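Side-chain contact in hypothetical protein PA3008 (Pseudomonas aeruginosa, PDB 1OFU), which probably halts cell division during the SOS response by binding FtsZ and blocking its polymerization into the Z ring: residues D[15-20]-D[42-47]. Sequence-based numbering, arbitrary orientation.
Sequences HCLTLL and PASLTH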
loop_
_atom_site.group_PDB
_atom_site.type_symbol
_atom_site.label_atom_id
_atom_site.label_comp_id
_atom_site.label_asym_id
_atom_site.label_seq_id
_atom_site.Cartn_x
_atom_site.Cartn_y
_atom_site.Cartn_z
ATOM N N HIS D 15 4.457 12.577 -10.632
ATOM C CA HIS D 15 4.339 12.514 -9.175
ATOM C C HIS D 15 2.903 12.187 -8.771
ATOM O O HIS D 15 2.667 11.400 -7.854
ATOM C CB HIS D 15 4.747 13.844 -8.533
ATOM C CG HIS D 15 6.199 14.172 -8.681
ATOM N ND1 HIS D 15 6.818 15.154 -7.938
ATOM C CD2 HIS D 15 7.153 13.655 -9.491
ATOM C CE1 HIS D 15 8.092 15.229 -8.284
ATOM N NE2 HIS D 15 8.320 14.331 -9.224
ATOM N N CYS D 16 1.942 12.800 -9.449
ATOM C CA CYS D 16 0.542 12.548 -9.138
ATOM C C CYS D 16 0.211 11.068 -9.359
ATOM O O CYS D 16 -0.528 10.466 -8.578
ATOM C CB CYS D 16 -0.360 13.436 -10.002
ATOM S SG CYS D 16 -0.186 15.224 -9.686
ATOM N N LEU D 17 0.769 10.477 -10.415
ATOM C CA LEU D 17 0.527 9.062 -10.709
ATOM C C LEU D 17 1.120 8.123 -9.664
ATOM O O LEU D 17 0.451 7.209 -9.201
ATOM C CB LEU D 17 1.100 8.688 -12.082
ATOM C CG LEU D 17 0.307 9.130 -13.312
ATOM C CD1 LEU D 17 1.133 8.872 -14.573
ATOM C CD2 LEU D 17 -1.017 8.374 -13.366
ATOM N N THR D 18 2.379 8.342 -9.301
ATOM C CA THR D 18 3.031 7.486 -8.326
ATOM C C THR D 18 2.395 7.604 -6.931
ATOM O O THR D 18 2.418 6.650 -6.149
ATOM C CB THR D 18 4.553 7.782 -8.260
ATOM O OG1 THR D 18 5.229 6.643 -7.712
ATOM C CG2 THR D 18 4.842 8.989 -7.382
ATOM N N LEU D 19 1.825 8.764 -6.616
ATOM C CA LEU D 19 1.167 8.939 -5.322
ATOM C C LEU D 19 -0.196 8.243 -5.331
ATOM O O LEU D 19 -0.701 7.840 -4.288
ATOM C CB LEU D 19 0.985 10.427 -5.003
ATOM C CG LEU D 19 2.236 11.187 -4.531
ATOM C CD1 LEU D 19 1.951 12.691 -4.496
ATOM C CD2 LEU D 19 2.658 10.677 -3.156
ATOM N N LEU D 20 -0.782 8.100 -6.519
ATOM C CA LEU D 20 -2.085 7.458 -6.675
ATOM C C LEU D 20 -2.001 5.943 -6.498
ATOM O O LEU D 20 -2.841 5.331 -5.842
ATOM C CB LEU D 20 -2.643 7.765 -8.073
ATOM C CG LEU D 20 -4.016 7.221 -8.475
ATOM C CD1 LEU D 20 -5.103 7.901 -7.664
ATOM C CD2 LEU D 20 -4.246 7.463 -9.961
ATOM N N PRO D 42 -8.257 8.695 -16.716
ATOM C CA PRO D 42 -7.498 9.359 -17.778
ATOM C C PRO D 42 -6.655 8.388 -18.607
ATOM O O PRO D 42 -6.289 7.305 -18.140
ATOM C CB PRO D 42 -6.655 10.378 -17.015
ATOM C CG PRO D 42 -6.479 9.738 -15.669
ATOM C CD PRO D 42 -7.848 9.184 -15.387
ATOM N N ALA D 43 -6.357 8.791 -19.839
ATOM C CA ALA D 43 -5.584 7.979 -20.773
ATOM C C ALA D 43 -4.304 7.460 -20.150
ATOM O O ALA D 43 -3.803 6.403 -20.522
ATOM C CB ALA D 43 -5.265 8.795 -22.027
ATOM N N SER D 44 -3.775 8.214 -19.197
ATOM C CA SER D 44 -2.556 7.829 -18.506
ATOM C C SER D 44 -2.696 6.461 -17.823
ATOM O O SER D 44 -1.750 5.674 -17.805
ATOM C CB SER D 44 -2.201 8.895 -17.465
ATOM O OG SER D 44 -0.900 8.682 -16.958
ATOM N N LEU D 45 -3.864 6.181 -17.249
ATOM C CA LEU D 45 -4.074 4.898 -16.579
ATOM C C LEU D 45 -4.395 3.779 -17.558
ATOM O O LEU D 45 -5.534 3.332 -17.652
ATOM C CB LEU D 45 -5.200 4.989 -15.545
ATOM C CG LEU D 45 -4.850 5.593 -14.187
ATOM C CD1 LEU D 45 -4.612 7.087 -14.328
ATOM C CD2 LEU D 45 -5.986 5.318 -13.216
ATOM N N THR D 46 -3.380 3.330 -18.282
ATOM C CA THR D 46 -3.546 2.252 -19.244
ATOM C C THR D 46 -3.584 0.949 -18.470
ATOM O O THR D 46 -3.224 0.906 -17.291
ATOM C CB THR D 46 -2.354 2.179 -20.204
ATOM O OG1 THR D 46 -1.163 1.915 -19.449
ATOM C CG2 THR D 46 -2.188 3.495 -20.959
ATOM N N HIS D 47 -4.016 -0.117 -19.132
ATOM C CA HIS D 47 -4.064 -1.412 -18.487
ATOM C C HIS D 47 -2.657 -1.803 -18.050
ATOM O O HIS D 47 -2.479 -2.484 -17.041
ATOM C CB HIS D 47 -4.640 -2.465 -19.440
ATOM C CG HIS D 47 -6.132 -2.416 -19.560
ATOM N ND1 HIS D 47 -6.905 -3.552 -19.677
ATOM C CD2 HIS D 47 -6.992 -1.371 -19.587
ATOM C CE1 HIS D 47 -8.177 -3.209 -19.770
ATOM N NE2 HIS D 47 -8.257 -1.892 -19.719
#
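Leu17 and Leu20, one helical turn apart on the same flank of helix 13-28, meet Ser44 and Leu45 of the loop that runs from strand 35-39 to helix 47-52. The apolar part of the contact is made by leucine methyls. Leu17 CD2 lies 3.9 Å from Leu45 CD1, the two side chains passing in opposite directions. The packing of Leu20 is looser: its CD2 stands near both methyls of Leu45, 4.3 Å from Leu45 CD2 and 4.4 Å from Leu45 CD1. CD1 of Leu45 thus sits between the two helix leucines, while CD2 turns to Leu20 alone. The CA-CB bond of Leu45 runs past the helix, and a chi1 of -80°, with CG anti to the carbonyl carbon, swings the branch round to reach both leucines. Leu45 is the centre of an inverse gamma turn, closed by a weak Thr46 N to Ser44 O hydrogen bond of 2.9 Å.

Ser44 adds a polar atom against an apolar surface. Its hydroxyl, carried out to the helix with OG anti to the backbone N (chi1 -169°), approaches the fork of Leu17: OG is 3.1 Å from CD1, a tight fit for a methyl against an oxygen, and 3.6 Å from CD2. This is van der Waals contact; Ser44 is exposed, whereas Leu20 and Leu45 are buried.

Within the loop, Leu45 N donates to Pro42 O at 2.8 Å, and Thr46, the N-cap of the following helix, bonds through OG1 to Trp49 N. Leu20 also rests on Leu9 of strand 4-10, and Leu45 on Trp90. The contact therefore joins a helix lying on the five-stranded parallel sheet to a loop leaving the C-terminal end of one of its strands, within the alpha/beta part of SulA held by this fragment, strand order 1-5-4-2-3.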